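Local coordinates for appr-1-p processing domain protein (Thermus aquaticus Y51MC23, PDB 5M3E) that belongs to the macro domain family, a compact alpha/beta fold, and holds adenosine-5-diphosphoribose in a cleft at the ends of its sheet strands, at residues V28-T33 / F87-H92; I121-L126 / V154-P159. All blocks are in the same frame, centred on the assembly; numbering follows the deposited sequence. Where two conformers were deposited one is given.

Interaction 1: residues V28-T33 / F87-H92. With APR (adenosine-5-diphosphoribose), chain B.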
loop_
_atom_site.group_PDB
_atom_site.type_symbol
_atom_site.label_atom_id
_atom_site.label_comp_id
_atom_site.label_asym_id
_atom_site.label_seq_id
_atom_site.Cartn_x
_atom_site.Cartn_y
_atom_site.Cartn_z
ATOM N N VAL A 28 1.707 -3.427 -1.457
ATOM C CA VAL A 28 0.945 -2.351 -0.840
ATOM C C VAL A 28 -0.518 -2.555 -1.087
ATOM O O VAL A 28 -0.962 -2.651 -2.229
ATOM C CB VAL A 28 1.356 -0.953 -1.336
ATOM C CG1 VAL A 28 0.454 0.133 -0.738
ATOM C CG2 VAL A 28 2.814 -0.676 -0.983
ATOM N N ASN A 29 -1.248 -2.607 0.015
ATOM C CA ASN A 29 -2.708 -2.641 0.022
ATOM C C ASN A 29 -3.280 -1.263 0.385
ATOM O O ASN A 29 -2.733 -0.562 1.213
ATOM C CB ASN A 29 -3.202 -3.728 1.000
ATOM C CG ASN A 29 -4.723 -3.922 0.948
ATOM O OD1 ASN A 29 -5.378 -3.507 0.011
ATOM N ND2 ASN A 29 -5.281 -4.516 1.982
ATOM N N THR A 30 -4.397 -0.893 -0.241
ATOM C CA THR A 30 -5.119 0.354 0.063
ATOM C C THR A 30 -6.256 0.045 1.034
ATOM O O THR A 30 -7.221 -0.652 0.672
ATOM C CB THR A 30 -5.754 0.954 -1.202
ATOM O OG1 THR A 30 -6.739 0.051 -1.740
ATOM C CG2 THR A 30 -4.724 1.180 -2.240
ATOM N N VAL A 31 -6.174 0.601 2.241
ATOM C CA VAL A 31 -7.178 0.340 3.253
ATOM C C VAL A 31 -7.806 1.599 3.816
ATOM O O VAL A 31 -7.275 2.695 3.666
ATOM C CB VAL A 31 -6.618 -0.531 4.422
ATOM C CG1 VAL A 31 -6.111 -1.854 3.893
ATOM C CG2 VAL A 31 -5.524 0.178 5.222
ATOM N N ASN A 32 -8.935 1.393 4.485
ATOM C CA ASN A 32 -9.542 2.394 5.346
ATOM C C ASN A 32 -9.244 2.083 6.823
ATOM O O ASN A 32 -8.632 1.067 7.149
ATOM C CB ASN A 32 -11.047 2.511 5.078
ATOM C CG ASN A 32 -11.796 1.234 5.392
ATOM O OD1 ASN A 32 -11.902 0.848 6.555
ATOM N ND2 ASN A 32 -12.286 0.544 4.332
ATOM N N THR A 33 -9.645 2.985 7.706
ATOM C CA THR A 33 -9.340 2.853 9.149
ATOM C C THR A 33 -10.488 2.245 9.966
ATOM O O THR A 33 -10.352 2.096 11.174
ATOM C CB THR A 33 -8.937 4.201 9.787
ATOM O OG1 THR A 33 -9.957 5.160 9.513
ATOM C CG2 THR A 33 -7.574 4.707 9.239
ATOM N N PHE A 87 -1.730 0.322 3.530
ATOM C CA PHE A 87 -1.602 1.777 3.402
ATOM C C PHE A 87 -2.990 2.439 3.564
ATOM O O PHE A 87 -3.889 2.229 2.753
ATOM C CB PHE A 87 -1.032 2.065 2.007
ATOM C CG PHE A 87 -0.542 3.477 1.789
ATOM C CD1 PHE A 87 -1.402 4.594 1.901
ATOM C CD2 PHE A 87 0.805 3.708 1.407
ATOM C CE1 PHE A 87 -0.928 5.880 1.649
ATOM C CE2 PHE A 87 1.263 4.989 1.149
ATOM C CZ PHE A 87 0.395 6.077 1.264
ATOM N N PRO A 88 -3.165 3.247 4.614
ATOM C CA PRO A 88 -4.422 3.970 4.743
ATOM C C PRO A 88 -4.560 5.110 3.755
ATOM O O PRO A 88 -3.863 6.141 3.869
ATOM C CB PRO A 88 -4.372 4.494 6.194
ATOM C CG PRO A 88 -3.535 3.468 6.881
ATOM C CD PRO A 88 -2.431 3.268 5.888
ATOM N N THR A 89 -5.429 4.889 2.776
ATOM C CA THR A 89 -5.871 5.925 1.852
ATOM C C THR A 89 -7.256 6.501 2.173
ATOM O O THR A 89 -7.705 7.421 1.492
ATOM C CB THR A 89 -5.886 5.406 0.424
ATOM O OG1 THR A 89 -6.962 4.506 0.280
ATOM C CG2 THR A 89 -4.572 4.692 0.106
ATOM N N LYS A 90 -7.928 5.961 3.190
ATOM C CA LYS A 90 -9.176 6.534 3.694
ATOM C C LYS A 90 -9.245 6.459 5.201
ATOM O O LYS A 90 -8.594 5.617 5.806
ATOM C CB LYS A 90 -10.382 5.796 3.113
ATOM C CG LYS A 90 -10.725 6.204 1.701
ATOM C CD LYS A 90 -12.034 5.592 1.265
ATOM C CE LYS A 90 -12.410 6.074 -0.132
ATOM N NZ LYS A 90 -13.866 5.855 -0.375
ATOM N N LYS A 91 -10.035 7.343 5.803
ATOM C CA LYS A 91 -10.516 7.099 7.165
ATOM C C LYS A 91 -11.807 6.244 7.106
ATOM O O LYS A 91 -11.720 5.044 6.998
ATOM C CB LYS A 91 -10.686 8.404 7.914
ATOM C CG LYS A 91 -9.376 9.143 8.106
ATOM C CD LYS A 91 -9.603 10.255 9.105
ATOM C CE LYS A 91 -8.456 11.237 9.151
ATOM N NZ LYS A 91 -8.824 12.323 10.102
ATOM N N HIS A 92 -12.993 6.843 7.134
ATOM C CA HIS A 92 -14.229 6.102 6.869
ATOM C C HIS A 92 -14.344 5.821 5.352
ATOM O O HIS A 92 -14.005 6.673 4.519
ATOM C CB HIS A 92 -15.429 6.907 7.360
ATOM C CG HIS A 92 -16.600 6.067 7.760
ATOM N ND1 HIS A 92 -17.538 5.615 6.858
ATOM C CD2 HIS A 92 -16.989 5.599 8.970
ATOM C CE1 HIS A 92 -18.452 4.899 7.491
ATOM N NE2 HIS A 92 -18.143 4.877 8.776
HETATM N N1 APR B . -3.834 -4.628 -9.668
HETATM C C2 APR B . -3.501 -3.346 -9.945
HETATM N N3 APR B . -4.373 -2.323 -9.850
HETATM C C4 APR B . -5.655 -2.544 -9.469
HETATM C C5 APR B . -6.107 -3.913 -9.144
HETATM C C6 APR B . -5.080 -4.974 -9.271
HETATM N N6 APR B . -5.369 -6.264 -9.005
HETATM N N7 APR B . -7.411 -3.831 -8.794
HETATM C C8 APR B . -7.762 -2.516 -8.881
HETATM N N9 APR B . -6.706 -1.760 -9.296
HETATM C "C1'" APR B . -6.626 -0.298 -9.499
HETATM C "C2'" APR B . -7.894 0.355 -10.017
HETATM O "O2'" APR B . -7.531 1.264 -11.056
HETATM C "C3'" APR B . -8.440 1.141 -8.858
HETATM O "O3'" APR B . -9.128 2.333 -9.290
HETATM O "O4'" APR B . -6.346 0.277 -8.216
HETATM C "C4'" APR B . -7.172 1.422 -8.040
HETATM C "C5'" APR B . -7.367 1.689 -6.552
HETATM O "O5'" APR B . -8.255 0.728 -5.960
HETATM P PA APR B . -9.214 1.174 -4.747
HETATM O O1A APR B . -9.532 -0.092 -4.003
HETATM O O2A APR B . -10.313 2.045 -5.284
HETATM O O3A APR B . -8.208 2.037 -3.791
HETATM P PB APR B . -8.477 3.514 -3.180
HETATM O O1B APR B . -8.943 4.442 -4.270
HETATM O O2B APR B . -7.270 3.928 -2.336
HETATM O O5D APR B . -9.704 3.342 -2.153
HETATM C C5D APR B . -9.588 2.866 -0.805
HETATM O O4D APR B . -11.281 1.205 -1.325
HETATM O O1D APR B . -9.856 -0.613 -1.566
HETATM C C1D APR B . -10.937 -0.074 -0.797
HETATM O O2D APR B . -11.116 -0.845 1.507
HETATM C C2D APR B . -10.500 0.124 0.652
HETATM O O3D APR B . -12.076 1.679 1.698
HETATM C C3D APR B . -10.837 1.565 0.986
HETATM C C4D APR B . -10.918 2.228 -0.384
#

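Interaction 2: residues I121-L126 / V154-P159. With APR (adenosine-5-diphosphoribose), chain B.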
loop_
_atom_site.group_PDB
_atom_site.type_symbol
_atom_site.label_atom_id
_atom_site.label_comp_id
_atom_site.label_asym_id
_atom_site.label_seq_id
_atom_site.Cartn_x
_atom_site.Cartn_y
_atom_site.Cartn_z
ATOM N N ILE A 121 9.114 -3.851 -4.063
ATOM C CA ILE A 121 7.786 -3.522 -3.572
ATOM C C ILE A 121 6.907 -3.130 -4.764
ATOM O O ILE A 121 7.394 -2.632 -5.749
ATOM C CB ILE A 121 7.864 -2.435 -2.444
ATOM C CG1 ILE A 121 6.472 -1.960 -2.011
ATOM C CG2 ILE A 121 8.677 -1.232 -2.871
ATOM C CD1 ILE A 121 6.439 -1.389 -0.602
ATOM N N ALA A 122 5.619 -3.408 -4.671
ATOM C CA ALA A 122 4.675 -3.035 -5.699
ATOM C C ALA A 122 3.485 -2.319 -5.078
ATOM O O ALA A 122 3.028 -2.700 -3.987
ATOM C CB ALA A 122 4.221 -4.264 -6.461
ATOM N N LEU A 123 3.009 -1.282 -5.766
ATOM C CA LEU A 123 1.849 -0.484 -5.334
ATOM C C LEU A 123 0.803 -0.347 -6.450
ATOM O O LEU A 123 1.145 -0.436 -7.623
ATOM C CB LEU A 123 2.199 0.966 -5.008
ATOM C CG LEU A 123 3.443 1.510 -4.331
ATOM C CD1 LEU A 123 4.705 1.179 -5.131
ATOM C CD2 LEU A 123 3.246 3.015 -4.163
ATOM N N PRO A 124 -0.460 -0.071 -6.060
ATOM C CA PRO A 124 -1.504 0.373 -6.953
ATOM C C PRO A 124 -1.589 1.919 -6.964
ATOM O O PRO A 124 -0.768 2.560 -6.282
ATOM C CB PRO A 124 -2.748 -0.224 -6.323
ATOM C CG PRO A 124 -2.471 -0.109 -4.855
ATOM C CD PRO A 124 -0.985 -0.257 -4.691
ATOM N N PRO A 125 -2.572 2.501 -7.727
ATOM C CA PRO A 125 -2.871 3.931 -7.686
ATOM C C PRO A 125 -3.616 4.318 -6.412
ATOM O O PRO A 125 -4.859 4.254 -6.343
ATOM C CB PRO A 125 -3.727 4.165 -8.967
ATOM C CG PRO A 125 -3.413 3.003 -9.850
ATOM C CD PRO A 125 -3.302 1.874 -8.851
ATOM N N LEU A 126 -2.810 4.761 -5.443
ATOM C CA LEU A 126 -3.240 5.082 -4.086
ATOM C C LEU A 126 -4.252 6.232 -4.103
ATOM O O LEU A 126 -3.963 7.307 -4.601
ATOM C CB LEU A 126 -2.032 5.457 -3.217
ATOM C CG LEU A 126 -0.727 4.630 -3.320
ATOM C CD1 LEU A 126 0.415 5.259 -2.507
ATOM C CD2 LEU A 126 -0.938 3.188 -2.905
ATOM N N VAL A 154 10.838 -0.605 -7.483
ATOM C CA VAL A 154 9.465 -0.173 -7.202
ATOM C C VAL A 154 8.615 -0.438 -8.421
ATOM O O VAL A 154 8.916 0.071 -9.473
ATOM C CB VAL A 154 9.402 1.324 -6.832
ATOM C CG1 VAL A 154 8.012 1.705 -6.335
ATOM C CG2 VAL A 154 10.444 1.666 -5.775
ATOM N N TRP A 155 7.559 -1.245 -8.271
ATOM C CA TRP A 155 6.588 -1.496 -9.346
ATOM C C TRP A 155 5.297 -0.760 -9.025
ATOM O O TRP A 155 4.722 -0.918 -7.936
ATOM C CB TRP A 155 6.291 -2.984 -9.499
ATOM C CG TRP A 155 7.478 -3.810 -9.836
ATOM C CD1 TRP A 155 8.252 -4.503 -8.970
ATOM C CD2 TRP A 155 8.023 -4.038 -11.139
ATOM N NE1 TRP A 155 9.257 -5.152 -9.639
ATOM C CE2 TRP A 155 9.144 -4.882 -10.976
ATOM C CE3 TRP A 155 7.684 -3.595 -12.430
ATOM C CZ2 TRP A 155 9.936 -5.305 -12.062
ATOM C CZ3 TRP A 155 8.475 -4.009 -13.515
ATOM C CH2 TRP A 155 9.585 -4.860 -13.321
ATOM N N VAL A 156 4.840 0.047 -9.972
ATOM C CA VAL A 156 3.679 0.880 -9.748
ATOM C C VAL A 156 2.703 0.506 -10.846
ATOM O O VAL A 156 3.027 0.601 -12.039
ATOM C CB VAL A 156 4.019 2.404 -9.762
ATOM C CG1 VAL A 156 2.774 3.239 -9.473
ATOM C CG2 VAL A 156 5.123 2.758 -8.767
ATOM N N TYR A 157 1.508 0.105 -10.446
ATOM C CA TYR A 157 0.501 -0.359 -11.390
ATOM C C TYR A 157 -0.395 0.793 -11.778
ATOM O O TYR A 157 -1.280 1.148 -11.012
ATOM C CB TYR A 157 -0.292 -1.540 -10.810
ATOM C CG TYR A 157 0.520 -2.803 -10.857
ATOM C CD1 TYR A 157 1.580 -2.992 -9.976
ATOM C CD2 TYR A 157 0.281 -3.783 -11.829
ATOM C CE1 TYR A 157 2.363 -4.126 -10.038
ATOM C CE2 TYR A 157 1.060 -4.927 -11.898
ATOM C CZ TYR A 157 2.100 -5.092 -10.997
ATOM O OH TYR A 157 2.898 -6.214 -11.030
ATOM N N GLU A 158 -0.116 1.412 -12.936
ATOM C CA GLU A 158 -0.957 2.511 -13.465
ATOM C C GLU A 158 -2.358 1.983 -13.805
ATOM O O GLU A 158 -2.503 0.838 -14.242
ATOM C CB GLU A 158 -0.344 3.185 -14.720
ATOM C CG GLU A 158 0.978 3.919 -14.509
ATOM C CD GLU A 158 1.286 4.989 -15.568
ATOM O OE1 GLU A 158 2.214 4.786 -16.381
ATOM O OE2 GLU A 158 0.622 6.054 -15.585
ATOM N N PRO A 159 -3.409 2.820 -13.618
ATOM C CA PRO A 159 -4.755 2.344 -13.957
ATOM C C PRO A 159 -5.077 2.418 -15.476
ATOM O O PRO A 159 -4.182 2.689 -16.293
ATOM C CB PRO A 159 -5.649 3.300 -13.162
ATOM C CG PRO A 159 -4.895 4.574 -13.125
ATOM C CD PRO A 159 -3.434 4.239 -13.207
HETATM N N1 APR B . -3.834 -4.628 -9.668
HETATM C C2 APR B . -3.501 -3.346 -9.945
HETATM N N3 APR B . -4.373 -2.323 -9.850
HETATM C C4 APR B . -5.655 -2.544 -9.469
HETATM C C5 APR B . -6.107 -3.913 -9.144
HETATM C C6 APR B . -5.080 -4.974 -9.271
HETATM N N6 APR B . -5.369 -6.264 -9.005
HETATM N N7 APR B . -7.411 -3.831 -8.794
HETATM C C8 APR B . -7.762 -2.516 -8.881
HETATM N N9 APR B . -6.706 -1.760 -9.296
HETATM C "C1'" APR B . -6.626 -0.298 -9.499
HETATM C "C2'" APR B . -7.894 0.355 -10.017
HETATM O "O2'" APR B . -7.531 1.264 -11.056
HETATM C "C3'" APR B . -8.440 1.141 -8.858
HETATM O "O3'" APR B . -9.128 2.333 -9.290
HETATM O "O4'" APR B . -6.346 0.277 -8.216
HETATM C "C4'" APR B . -7.172 1.422 -8.040
HETATM C "C5'" APR B . -7.367 1.689 -6.552
HETATM O "O5'" APR B . -8.255 0.728 -5.960
HETATM P PA APR B . -9.214 1.174 -4.747
HETATM O O1A APR B . -9.532 -0.092 -4.003
HETATM O O2A APR B . -10.313 2.045 -5.284
HETATM O O3A APR B . -8.208 2.037 -3.791
HETATM P PB APR B . -8.477 3.514 -3.180
HETATM O O1B APR B . -8.943 4.442 -4.270
HETATM O O2B APR B . -7.270 3.928 -2.336
HETATM O O5D APR B . -9.704 3.342 -2.153
HETATM C C5D APR B . -9.588 2.866 -0.805
HETATM O O4D APR B . -11.281 1.205 -1.325
HETATM O O1D APR B . -9.856 -0.613 -1.566
HETATM C C1D APR B . -10.937 -0.074 -0.797
HETATM O O2D APR B . -11.116 -0.845 1.507
HETATM C C2D APR B . -10.500 0.124 0.652
HETATM O O3D APR B . -12.076 1.679 1.698
HETATM C C3D APR B . -10.837 1.565 0.986
HETATM C C4D APR B . -10.918 2.228 -0.384
#

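Interaction 1: residues V28-T33 / F87-H92
Two neighbouring parallel strands of the macro domain sheet, 26-31 and 83-88, meet here and run out into loops that cradle adenosine-5-diphosphoribose. Phe87 is clasped through both backbone polar atoms: its N gives a hydrogen bond to Asn29 O (2.7 Å), and its O takes one from Val31 N (2.9 Å). Beyond the strand end Val31 O receives Thr89 N at 3.0 Å and, weakly, Lys90 N, as segment 87-92 leaves the strand for its loop. Thr33 N binds Lys91 O (3.0 Å), and the short side chain of Thr33 lets OG1 add a weak bond to the same oxygen.

Thr30, Asn32 and Thr89 bring their polar side chains to the ligand. Thr89 OG1 donates to ligand O2B at 2.7 Å, its chi1 of 72° lifting the hydroxyl between N and the carbonyl carbon. The amide of Asn32 reaches the terminal ribose, ND2 to O3D at 2.9 Å and almost straight (175°), and the same nitrogen bonds Val36 O. Val28 and Phe87 instead lie side by side, CG1 against CB at 3.7 Å, as suits the apolar core. Val28 also packs on Leu109 of helix 99-115 and on strand 120-123, whereas Asn29 and Thr30 lean on helix 40-48.

Interaction 2: residues I121-L126 / V154-P159
Backbone hydrogen bonds between strands 120-123 and 153-157, parallel neighbours of a beta-alpha-beta unit, set the frame of this contact. Trp155 lies at its centre: its N donates to Ile121 O (2.9 Å), in the carbonyl plane, and its O accepts Leu123 N (2.8 Å). Tyr157 N binds Leu123 O (2.9 Å). The directions of the short strand segments differ by 17°, close to parallel.

Apolar contacts cover both faces. On one, the branched residues Leu123, Val154 and Val156 mesh: with CG of Leu123 opposite its own carbonyl carbon (chi1 -38°), CD1 meets Val154 CG1 at 3.6 Å and touches Val156 CG2, while Leu146 of helix 135-146 packs on Leu123 and Val154. On the other, the small CB of Ala122 comes up against Trp155 CB (3.9 Å) and the edge of the Tyr157 ring (4.0 Å from CE1), both on the neighbouring strand.

Beyond the strands prolines take over. The Pro125 and Pro159 rings pass alongside one another, pointing opposite ways, CG to CD at 3.6 Å, and Trp135 touches both. Three side chains pack on the ligand: Pro125 CD at O4', Pro159 CB at O2' and Tyr157 CB 3.8 Å from C2 of the adenine. Proline rings present carbon and lack a backbone N-H, so this part of the pocket offers the adenosine apolar surface, while the hydrogen bonds across this contact all join backbone to backbone.

Interaction 1 and interaction 2 lie in series along the chain, 28-33 with 87-92 closing before 121-126 with 154-159 opens, and their centres stand about 15 Å apart on opposite sides of the chain's centre. They belong to one mixed sheet, where strands 26-31 and 120-123 are neighbours. Val28 N and Ala122 O, 2.9 Å apart, probably form a hydrogen bond between them, and Thr30 packs on Pro124. Four strands adjacent in the sheet, all parallel (153-157, 120-123, 26-31, 83-88), are thus joined side by side, and the segments leaving them line a shared cleft. Interaction 1 meets the diphosphate and terminal ribose, interaction 2 the adenosine end, so adenosine-5-diphosphoribose spans both.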